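Local coordinates for protein NEQ263 (Nanoarchaeum equitans Kin4-M, PDB 5BN3) that forms, with its partner chain NeqA, the core complex of an unusual archaeal ATP synthase and probably binds adenine nucleotides, at residues 309-320 with 379-388; 116-124 with 336-344. All blocks are in the same frame, centred on the assembly; numbering follows the deposited sequence.

In the fold
From the N terminus, the chain leaves the antiparallel sheet of residues 3-57, enters the nucleotide-binding domain and reaches 116-124, the first half of contact 2. It then runs through the mixed sheet to segment 309-320, the end of helix 307-311 and the loop after it, first half of contact 1, before turning into the C-terminal helical domain. Helix 334-356 closes contact 2 over 211 intervening residues; the next helix, 367-384, closes contact 1 over 58. The segments alternate along the chain, and the two closures therefore cross rather than nest. Their centres lie about 15 Å apart, they touch directly, and both tie the nucleotide-binding domain to the C-terminal helices.

Contact 1: 309-320 with 379-388; sequences LHSKNIYPPIDL and VEKEFIKQDY
Ile384 and Ile314 meet through their CG2 branches at 3.8 Å, the two side chains crossing at about a right angle. On the other branch of Ile384, CG1 lies anti to the carbonyl carbon (chi1 -61°) and the chain runs on extended, taking CD1 tip to tip against Leu320 CD1 at 3.7 Å. Leu320 CD1 also touches Val379 CG1, and Leu309 packs CD2 on the carboxylate end of Glu380.

Polar bonds to backbone carbonyls join the segments where helix 367-384 ends. Gln386 N donates to Tyr315 O over 2.8 Å, in the carbonyl plane with an N-H...O angle of 156°, and Lys385 CA adds a CA-H...O contact to the same oxygen. Lys385, extended to CE and then bent at chi4 (70°), lies across Ile314 CD1 and brings NZ to Asn313 O at 2.8 Å, nearly along the C=O axis. Its NZ also donates to a water that accepts from Tyr315 N. Asn313 itself ends helix 307-311 in a Schellman motif.

The charged pair is looser: Lys312 NZ reaches Glu380 OE1 at 3.4 Å, a weak bond within a salt bridge. Asp308 also pairs with Lys312, while Arg354 and Tyr347 hold Glu380 OE2.

Among the aromatics, Tyr315 OH comes to the edge of the Tyr388 ring, 3.5 Å from CD1, and is hydrogen-bonded to Gln146. Pro316 CB sits over the centre of one Tyr315 face, after a cis peptide bond.

An apolar centre thus joins the two domains, one backbone bond and one lysine-to-carbonyl bond hold the exit of helix 367-384, and a charge network runs from buried Glu380 out to Lys312, its several partners probably favouring an ionised carboxylate.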
loop_
_atom_site.group_PDB
_atom_site.type_symbol
_atom_site.label_atom_id
_atom_site.label_comp_id
_atom_site.label_asym_id
_atom_site.label_seq_id
_atom_site.Cartn_x
_atom_site.Cartn_y
_atom_site.Cartn_z
ATOM N N LEU B 309 -5.957 -15.628 24.333
ATOM C CA LEU B 309 -6.648 -16.582 25.200
ATOM C C LEU B 309 -6.208 -18.011 24.909
ATOM O O LEU B 309 -6.045 -18.815 25.824
ATOM C CB LEU B 309 -8.167 -16.459 25.054
ATOM C CG LEU B 309 -8.819 -15.209 25.646
ATOM C CD1 LEU B 309 -10.331 -15.303 25.570
ATOM C CD2 LEU B 309 -8.378 -15.014 27.081
ATOM N N HIS B 310 -6.011 -18.322 23.632
ATOM C CA HIS B 310 -5.547 -19.643 23.231
ATOM C C HIS B 310 -4.175 -19.939 23.837
ATOM O O HIS B 310 -3.929 -21.038 24.331
ATOM C CB HIS B 310 -5.479 -19.731 21.707
ATOM C CG HIS B 310 -5.170 -21.102 21.191
ATOM N ND1 HIS B 310 -6.019 -22.174 21.367
ATOM C CD2 HIS B 310 -4.111 -21.570 20.490
ATOM C CE1 HIS B 310 -5.494 -23.244 20.802
ATOM N NE2 HIS B 310 -4.335 -22.908 20.264
ATOM N N SER B 311 -3.289 -18.948 23.803
ATOM C CA SER B 311 -1.946 -19.098 24.362
ATOM C C SER B 311 -1.963 -19.263 25.880
ATOM O O SER B 311 -0.999 -19.758 26.466
ATOM C CB SER B 311 -1.069 -17.904 23.982
ATOM O OG SER B 311 -0.749 -17.922 22.603
ATOM N N LYS B 312 -3.055 -18.841 26.513
ATOM C CA LYS B 312 -3.223 -18.999 27.955
ATOM C C LYS B 312 -3.921 -20.311 28.285
ATOM O O LYS B 312 -4.347 -20.522 29.421
ATOM C CB LYS B 312 -4.033 -17.834 28.529
ATOM C CG LYS B 312 -3.363 -16.476 28.411
ATOM C CD LYS B 312 -4.322 -15.367 28.824
ATOM C CE LYS B 312 -3.643 -14.007 28.826
ATOM N NZ LYS B 312 -4.596 -12.921 29.189
ATOM N N ASN B 313 -4.036 -21.180 27.282
ATOM C CA ASN B 313 -4.733 -22.460 27.417
ATOM C C ASN B 313 -6.199 -22.284 27.819
ATOM O O ASN B 313 -6.727 -23.044 28.631
ATOM C CB ASN B 313 -4.004 -23.386 28.400
ATOM C CG ASN B 313 -4.359 -24.848 28.207
ATOM O OD1 ASN B 313 -4.638 -25.293 27.092
ATOM N ND2 ASN B 313 -4.350 -25.604 29.298
ATOM N N ILE B 314 -6.850 -21.277 27.245
ATOM C CA ILE B 314 -8.274 -21.062 27.478
ATOM C C ILE B 314 -9.091 -21.560 26.289
ATOM O O ILE B 314 -8.965 -21.032 25.183
ATOM C CB ILE B 314 -8.604 -19.569 27.701
ATOM C CG1 ILE B 314 -7.773 -18.990 28.850
ATOM C CG2 ILE B 314 -10.095 -19.385 27.961
ATOM C CD1 ILE B 314 -8.021 -19.647 30.186
ATOM N N TYR B 315 -9.902 -22.593 26.513
ATOM C CA TYR B 315 -10.949 -22.969 25.566
ATOM C C TYR B 315 -12.305 -22.764 26.234
ATOM O O TYR B 315 -12.488 -23.128 27.395
ATOM C CB TYR B 315 -10.818 -24.426 25.083
ATOM C CG TYR B 315 -11.989 -24.846 24.214
ATOM C CD1 TYR B 315 -13.129 -25.413 24.772
ATOM C CD2 TYR B 315 -11.968 -24.645 22.839
ATOM C CE1 TYR B 315 -14.207 -25.771 23.990
ATOM C CE2 TYR B 315 -13.043 -25.006 22.049
ATOM C CZ TYR B 315 -14.158 -25.569 22.628
ATOM O OH TYR B 315 -15.232 -25.929 21.844
ATOM N N PRO B 316 -13.264 -22.179 25.503
ATOM C CA PRO B 316 -13.079 -21.639 24.152
ATOM C C PRO B 316 -12.494 -20.234 24.194
ATOM O O PRO B 316 -12.887 -19.437 25.045
ATOM C CB PRO B 316 -14.503 -21.608 23.595
ATOM C CG PRO B 316 -15.364 -21.425 24.804
ATOM C CD PRO B 316 -14.676 -22.148 25.928
ATOM N N PRO B 317 -11.562 -19.929 23.279
ATOM C CA PRO B 317 -10.823 -18.663 23.328
ATOM C C PRO B 317 -11.614 -17.490 22.754
ATOM O O PRO B 317 -11.131 -16.811 21.843
ATOM C CB PRO B 317 -9.599 -18.954 22.461
ATOM C CG PRO B 317 -10.109 -19.925 21.439
ATOM C CD PRO B 317 -11.142 -20.772 22.142
ATOM N N ILE B 318 -12.798 -17.241 23.302
ATOM C CA ILE B 318 -13.678 -16.185 22.808
ATOM C C ILE B 318 -13.363 -14.807 23.396
ATOM O O ILE B 318 -13.365 -14.623 24.617
ATOM C CB ILE B 318 -15.159 -16.530 23.083
ATOM C CG1 ILE B 318 -15.581 -17.737 22.242
ATOM C CG2 ILE B 318 -16.056 -15.345 22.779
ATOM C CD1 ILE B 318 -17.023 -18.159 22.451
ATOM N N ASP B 319 -13.094 -13.845 22.516
ATOM C CA ASP B 319 -12.923 -12.449 22.911
ATOM C C ASP B 319 -14.295 -11.870 23.248
ATOM O O ASP B 319 -15.114 -11.640 22.358
ATOM C CB ASP B 319 -12.267 -11.661 21.768
ATOM C CG ASP B 319 -11.833 -10.259 22.180
ATOM O OD1 ASP B 319 -12.582 -9.566 22.905
ATOM O OD2 ASP B 319 -10.731 -9.840 21.763
ATOM N N LEU B 320 -14.541 -11.640 24.536
ATOM C CA LEU B 320 -15.851 -11.189 25.009
ATOM C C LEU B 320 -16.246 -9.813 24.485
ATOM O O LEU B 320 -17.431 -9.496 24.394
ATOM C CB LEU B 320 -15.894 -11.176 26.542
ATOM C CG LEU B 320 -16.098 -12.508 27.262
ATOM C CD1 LEU B 320 -16.113 -12.306 28.769
ATOM C CD2 LEU B 320 -17.390 -13.152 26.810
ATOM N N VAL B 379 -12.643 -13.967 35.175
ATOM C CA VAL B 379 -13.563 -14.169 34.057
ATOM C C VAL B 379 -12.946 -15.130 33.045
ATOM O O VAL B 379 -13.598 -16.063 32.577
ATOM C CB VAL B 379 -13.916 -12.830 33.370
ATOM C CG1 VAL B 379 -14.410 -13.058 31.953
ATOM C CG2 VAL B 379 -14.961 -12.082 34.175
ATOM N N GLU B 380 -11.676 -14.907 32.730
ATOM C CA GLU B 380 -10.978 -15.737 31.760
ATOM C C GLU B 380 -10.709 -17.142 32.299
ATOM O O GLU B 380 -10.737 -18.112 31.544
ATOM C CB GLU B 380 -9.674 -15.059 31.323
ATOM C CG GLU B 380 -9.891 -13.718 30.627
ATOM C CD GLU B 380 -8.598 -12.978 30.331
ATOM O OE1 GLU B 380 -7.524 -13.439 30.770
ATOM O OE2 GLU B 380 -8.661 -11.928 29.656
ATOM N N LYS B 381 -10.462 -17.247 33.601
ATOM C CA LYS B 381 -10.098 -18.527 34.213
ATOM C C LYS B 381 -11.288 -19.400 34.601
ATOM O O LYS B 381 -11.210 -20.626 34.529
ATOM C CB LYS B 381 -9.219 -18.294 35.446
ATOM C CG LYS B 381 -7.786 -17.912 35.127
ATOM C CD LYS B 381 -7.027 -17.511 36.384
ATOM C CE LYS B 381 -5.560 -17.253 36.077
ATOM N NZ LYS B 381 -4.853 -16.612 37.219
ATOM N N GLU B 382 -12.384 -18.772 35.015
ATOM C CA GLU B 382 -13.504 -19.515 35.588
ATOM C C GLU B 382 -14.809 -19.389 34.803
ATOM O O GLU B 382 -15.684 -20.242 34.911
ATOM C CB GLU B 382 -13.725 -19.092 37.047
ATOM C CG GLU B 382 -12.468 -19.160 37.905
ATOM C CD GLU B 382 -12.766 -19.042 39.388
ATOM O OE1 GLU B 382 -13.942 -18.818 39.743
ATOM O OE2 GLU B 382 -11.824 -19.179 40.198
ATOM N N PHE B 383 -14.937 -18.328 34.015
ATOM C CA PHE B 383 -16.163 -18.089 33.262
ATOM C C PHE B 383 -16.014 -18.499 31.795
ATOM O O PHE B 383 -16.787 -19.310 31.287
ATOM C CB PHE B 383 -16.577 -16.619 33.376
ATOM C CG PHE B 383 -17.847 -16.287 32.652
ATOM C CD1 PHE B 383 -19.078 -16.576 33.219
ATOM C CD2 PHE B 383 -17.811 -15.671 31.409
ATOM C CE1 PHE B 383 -20.254 -16.268 32.556
ATOM C CE2 PHE B 383 -18.984 -15.360 30.741
ATOM C CZ PHE B 383 -20.205 -15.659 31.314
ATOM N N ILE B 384 -15.014 -17.937 31.122
ATOM C CA ILE B 384 -14.754 -18.266 29.724
ATOM C C ILE B 384 -14.241 -19.696 29.575
ATOM O O ILE B 384 -14.766 -20.466 28.771
ATOM C CB ILE B 384 -13.743 -17.282 29.090
ATOM C CG1 ILE B 384 -14.295 -15.855 29.132
ATOM C CG2 ILE B 384 -13.431 -17.681 27.659
ATOM C CD1 ILE B 384 -13.360 -14.825 28.532
ATOM N N LYS B 385 -13.216 -20.044 30.350
ATOM C CA LYS B 385 -12.637 -21.384 30.310
ATOM C C LYS B 385 -13.696 -22.417 30.689
ATOM O O LYS B 385 -14.358 -22.295 31.723
ATOM C CB LYS B 385 -11.427 -21.478 31.248
ATOM C CG LYS B 385 -10.642 -22.785 31.139
ATOM C CD LYS B 385 -9.421 -22.790 32.060
ATOM C CE LYS B 385 -8.688 -24.127 32.025
ATOM N NZ LYS B 385 -7.979 -24.372 30.739
ATOM N N GLN B 386 -13.855 -23.422 29.835
ATOM C CA GLN B 386 -14.927 -24.401 29.972
ATOM C C GLN B 386 -14.608 -25.612 29.100
ATOM O O GLN B 386 -14.076 -25.462 28.000
ATOM C CB GLN B 386 -16.256 -23.766 29.546
ATOM C CG GLN B 386 -17.431 -24.722 29.457
ATOM C CD GLN B 386 -18.698 -24.040 28.980
ATOM O OE1 GLN B 386 -18.829 -22.816 29.060
ATOM N NE2 GLN B 386 -19.638 -24.829 28.477
ATOM N N ASP B 387 -14.926 -26.810 29.582
ATOM C CA ASP B 387 -14.609 -28.025 28.834
ATOM C C ASP B 387 -15.457 -28.176 27.568
ATOM O O ASP B 387 -16.601 -27.718 27.509
ATOM C CB ASP B 387 -14.765 -29.266 29.716
ATOM C CG ASP B 387 -14.202 -30.514 29.065
ATOM O OD1 ASP B 387 -14.956 -31.208 28.348
ATOM O OD2 ASP B 387 -13.001 -30.800 29.259
ATOM N N TYR B 388 -14.877 -28.823 26.562
ATOM C CA TYR B 388 -15.547 -29.095 25.294
ATOM C C TYR B 388 -16.805 -29.942 25.483
ATOM O O TYR B 388 -17.738 -29.876 24.680
ATOM C CB TYR B 388 -14.557 -29.790 24.352
ATOM C CG TYR B 388 -15.130 -30.264 23.037
ATOM C CD1 TYR B 388 -15.741 -29.382 22.161
ATOM C CD2 TYR B 388 -15.023 -31.593 22.656
ATOM C CE1 TYR B 388 -16.253 -29.816 20.952
ATOM C CE2 TYR B 388 -15.528 -32.034 21.449
ATOM C CZ TYR B 388 -16.141 -31.142 20.602
ATOM O OH TYR B 388 -16.649 -31.574 19.400
HETATM O O HOH W 1 -9.190 -24.726 28.465
#

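Contact 2: 116-124 with 336-344; sequences SSIDVAHPL and HKKYADILI
This is a buried domain-to-domain contact in which segment 116-124, in the nucleotide-binding domain, packs against helix 334-356 of the C-terminal domain. The backbones come close at Ala121 and Ala340, whose CA atoms are 4.5 Å apart. Small side chains permit this approach: Ala340 CB points toward segment 116-124 and lies 3.9 Å from Ala121 CA.

Apolar contacts extend from this pair along the helix. Ala121 CB meets Ile344 CD1 at 3.6 Å and also touches Leu343 CD2. Val120 CG1 reaches Leu343 CD2 at 4.0 Å, the two side chains crossing at a slant. Ile344 CD1 also approaches the His122 ring obliquely, while Ala121 CB covers the centre of one face of that imidazole. His122 NE2 is hydrogen-bonded to Leu320 O. Behind Val120, Phe383 of helix 367-384 and Ile401 of helix 394-408 continue the packing.

The polar link comes from His336. A chi1 of -165° swings its imidazole out from helix 334-356, presenting the NE2 edge to two carbonyls. NE2 lies 3.0 Å from Asp119 O. Its distance to Val120 O is 2.9 Å. Both bonds are weak, each with an N-H...O angle of 129°. One N-H is therefore shared between successive carbonyls, bent equally toward each.

The small alanines thus allow the close backbone approach, while Val120, Leu343 and Ile344 supply the apolar packing around it. A bifurcated but weak N-H...O pair orients the His336 ring across the contact and partly satisfies the carbonyl oxygens of Asp119 and Val120, at the C-terminal end of the short helical segment 116-119.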
loop_
_atom_site.group_PDB
_atom_site.type_symbol
_atom_site.label_atom_id
_atom_site.label_comp_id
_atom_site.label_asym_id
_atom_site.label_seq_id
_atom_site.Cartn_x
_atom_site.Cartn_y
_atom_site.Cartn_z
ATOM N N SER B 116 -20.899 -20.485 28.496
ATOM C CA SER B 116 -21.060 -19.241 29.252
ATOM C C SER B 116 -20.634 -17.994 28.485
ATOM O O SER B 116 -21.336 -16.985 28.492
ATOM C CB SER B 116 -20.283 -19.317 30.566
ATOM O OG SER B 116 -20.713 -20.411 31.349
ATOM N N SER B 117 -19.480 -18.069 27.830
ATOM C CA SER B 117 -18.942 -16.934 27.084
ATOM C C SER B 117 -19.850 -16.502 25.933
ATOM O O SER B 117 -19.734 -15.385 25.428
ATOM C CB SER B 117 -17.535 -17.250 26.574
ATOM O OG SER B 117 -17.511 -18.448 25.822
ATOM N N ILE B 118 -20.758 -17.387 25.528
ATOM C CA ILE B 118 -21.761 -17.054 24.520
ATOM C C ILE B 118 -23.104 -16.684 25.157
ATOM O O ILE B 118 -23.626 -15.595 24.925
ATOM C CB ILE B 118 -21.980 -18.228 23.542
ATOM C CG1 ILE B 118 -20.741 -18.435 22.665
ATOM C CG2 ILE B 118 -23.203 -17.981 22.671
ATOM C CD1 ILE B 118 -20.865 -19.597 21.693
ATOM N N ASP B 119 -23.651 -17.588 25.967
ATOM C CA ASP B 119 -25.025 -17.462 26.467
ATOM C C ASP B 119 -25.358 -16.186 27.251
ATOM O O ASP B 119 -26.448 -15.636 27.101
ATOM C CB ASP B 119 -25.401 -18.691 27.303
ATOM C CG ASP B 119 -25.562 -19.943 26.464
ATOM O OD1 ASP B 119 -25.690 -19.828 25.227
ATOM O OD2 ASP B 119 -25.574 -21.047 27.048
ATOM N N VAL B 120 -24.436 -15.726 28.090
ATOM C CA VAL B 120 -24.704 -14.556 28.924
ATOM C C VAL B 120 -24.733 -13.252 28.127
ATOM O O VAL B 120 -25.762 -12.584 28.053
ATOM C CB VAL B 120 -23.683 -14.431 30.076
ATOM C CG1 VAL B 120 -23.957 -13.183 30.890
ATOM C CG2 VAL B 120 -23.746 -15.659 30.966
ATOM N N ALA B 121 -23.608 -12.902 27.514
ATOM C CA ALA B 121 -23.485 -11.603 26.860
ATOM C C ALA B 121 -23.812 -11.616 25.368
ATOM O O ALA B 121 -24.238 -10.605 24.822
ATOM C CB ALA B 121 -22.103 -11.033 27.088
ATOM N N HIS B 122 -23.610 -12.750 24.705
ATOM C CA HIS B 122 -23.802 -12.802 23.253
ATOM C C HIS B 122 -24.650 -13.982 22.778
ATOM O O HIS B 122 -24.217 -14.733 21.900
ATOM C CB HIS B 122 -22.438 -12.854 22.551
ATOM C CG HIS B 122 -21.436 -11.886 23.101
ATOM N ND1 HIS B 122 -21.586 -10.520 23.007
ATOM C CD2 HIS B 122 -20.257 -12.090 23.742
ATOM C CE1 HIS B 122 -20.551 -9.923 23.571
ATOM N NE2 HIS B 122 -19.730 -10.855 24.024
ATOM N N PRO B 123 -25.865 -14.147 23.340
ATOM C CA PRO B 123 -26.621 -15.362 23.021
ATOM C C PRO B 123 -27.068 -15.443 21.567
ATOM O O PRO B 123 -27.358 -14.418 20.940
ATOM C CB PRO B 123 -27.843 -15.268 23.940
ATOM C CG PRO B 123 -28.014 -13.812 24.195
ATOM C CD PRO B 123 -26.620 -13.246 24.230
ATOM N N LEU B 124 -27.106 -16.668 21.048
ATOM C CA LEU B 124 -27.609 -16.955 19.709
ATOM C C LEU B 124 -29.127 -17.104 19.755
ATOM O O LEU B 124 -29.663 -17.770 20.644
ATOM C CB LEU B 124 -26.974 -18.254 19.197
ATOM C CG LEU B 124 -27.616 -19.004 18.025
ATOM C CD1 LEU B 124 -27.488 -18.215 16.740
ATOM C CD2 LEU B 124 -26.993 -20.379 17.855
ATOM N N HIS B 336 -31.313 -11.137 32.749
ATOM C CA HIS B 336 -30.275 -11.546 31.810
ATOM C C HIS B 336 -29.523 -10.324 31.284
ATOM O O HIS B 336 -28.295 -10.341 31.175
ATOM C CB HIS B 336 -30.904 -12.329 30.657
ATOM C CG HIS B 336 -29.922 -13.098 29.826
ATOM N ND1 HIS B 336 -30.285 -14.195 29.082
ATOM C CD2 HIS B 336 -28.595 -12.919 29.620
ATOM C CE1 HIS B 336 -29.221 -14.667 28.449
ATOM N NE2 HIS B 336 -28.187 -13.910 28.759
ATOM N N LYS B 337 -30.265 -9.267 30.963
ATOM C CA LYS B 337 -29.670 -8.018 30.496
ATOM C C LYS B 337 -28.745 -7.419 31.544
ATOM O O LYS B 337 -27.675 -6.905 31.221
ATOM C CB LYS B 337 -30.760 -7.010 30.117
ATOM C CG LYS B 337 -31.553 -7.394 28.877
ATOM C CD LYS B 337 -32.740 -6.460 28.660
ATOM C CE LYS B 337 -33.563 -6.887 27.450
ATOM N NZ LYS B 337 -34.765 -6.030 27.243
ATOM N N LYS B 338 -29.164 -7.496 32.802
ATOM C CA LYS B 338 -28.379 -6.965 33.908
ATOM C C LYS B 338 -27.041 -7.687 34.045
ATOM O O LYS B 338 -26.000 -7.054 34.225
ATOM C CB LYS B 338 -29.171 -7.065 35.214
ATOM C CG LYS B 338 -28.440 -6.511 36.422
ATOM C CD LYS B 338 -29.143 -6.885 37.717
ATOM C CE LYS B 338 -28.278 -6.553 38.922
ATOM N NZ LYS B 338 -27.925 -5.107 38.972
ATOM N N TYR B 339 -27.070 -9.013 33.951
ATOM C CA TYR B 339 -25.851 -9.810 34.060
ATOM C C TYR B 339 -24.902 -9.574 32.888
ATOM O O TYR B 339 -23.689 -9.496 33.074
ATOM C CB TYR B 339 -26.185 -11.301 34.181
ATOM C CG TYR B 339 -26.418 -11.759 35.602
ATOM C CD1 TYR B 339 -25.353 -12.095 36.424
ATOM C CD2 TYR B 339 -27.701 -11.860 36.118
ATOM C CE1 TYR B 339 -25.558 -12.515 37.722
ATOM C CE2 TYR B 339 -27.917 -12.278 37.415
ATOM C CZ TYR B 339 -26.842 -12.604 38.212
ATOM O OH TYR B 339 -27.048 -13.023 39.504
ATOM N N ALA B 340 -25.454 -9.468 31.684
ATOM C CA ALA B 340 -24.640 -9.229 30.496
ATOM C C ALA B 340 -23.933 -7.883 30.582
ATOM O O ALA B 340 -22.745 -7.774 30.274
ATOM C CB ALA B 340 -25.493 -9.292 29.250
ATOM N N ASP B 341 -24.672 -6.861 30.999
ATOM C CA ASP B 341 -24.120 -5.521 31.132
ATOM C C ASP B 341 -23.002 -5.475 32.174
ATOM O O ASP B 341 -21.947 -4.890 31.932
ATOM C CB ASP B 341 -25.226 -4.523 31.487
ATOM C CG ASP B 341 -24.913 -3.113 31.025
ATOM O OD1 ASP B 341 -24.488 -2.948 29.862
ATOM O OD2 ASP B 341 -25.090 -2.170 31.823
ATOM N N ILE B 342 -23.228 -6.102 33.325
ATOM C CA ILE B 342 -22.238 -6.115 34.400
ATOM C C ILE B 342 -20.977 -6.878 33.977
ATOM O O ILE B 342 -19.863 -6.489 34.325
ATOM C CB ILE B 342 -22.842 -6.691 35.717
ATOM C CG1 ILE B 342 -22.670 -5.706 36.878
ATOM C CG2 ILE B 342 -22.236 -8.043 36.075
ATOM C CD1 ILE B 342 -21.263 -5.665 37.447
ATOM N N LEU B 343 -21.152 -7.947 33.203
ATOM C CA LEU B 343 -20.020 -8.751 32.761
ATOM C C LEU B 343 -19.171 -7.981 31.761
ATOM O O LEU B 343 -17.954 -7.883 31.912
ATOM C CB LEU B 343 -20.506 -10.062 32.137
ATOM C CG LEU B 343 -19.461 -10.868 31.361
ATOM C CD1 LEU B 343 -18.416 -11.448 32.300
ATOM C CD2 LEU B 343 -20.120 -11.965 30.538
ATOM N N ILE B 344 -19.827 -7.427 30.747
ATOM C CA ILE B 344 -19.136 -6.719 29.676
ATOM C C ILE B 344 -18.412 -5.470 30.180
ATOM O O ILE B 344 -17.232 -5.265 29.886
ATOM C CB ILE B 344 -20.116 -6.325 28.551
ATOM C CG1 ILE B 344 -20.638 -7.576 27.838
ATOM C CG2 ILE B 344 -19.444 -5.402 27.557
ATOM C CD1 ILE B 344 -19.540 -8.445 27.254
#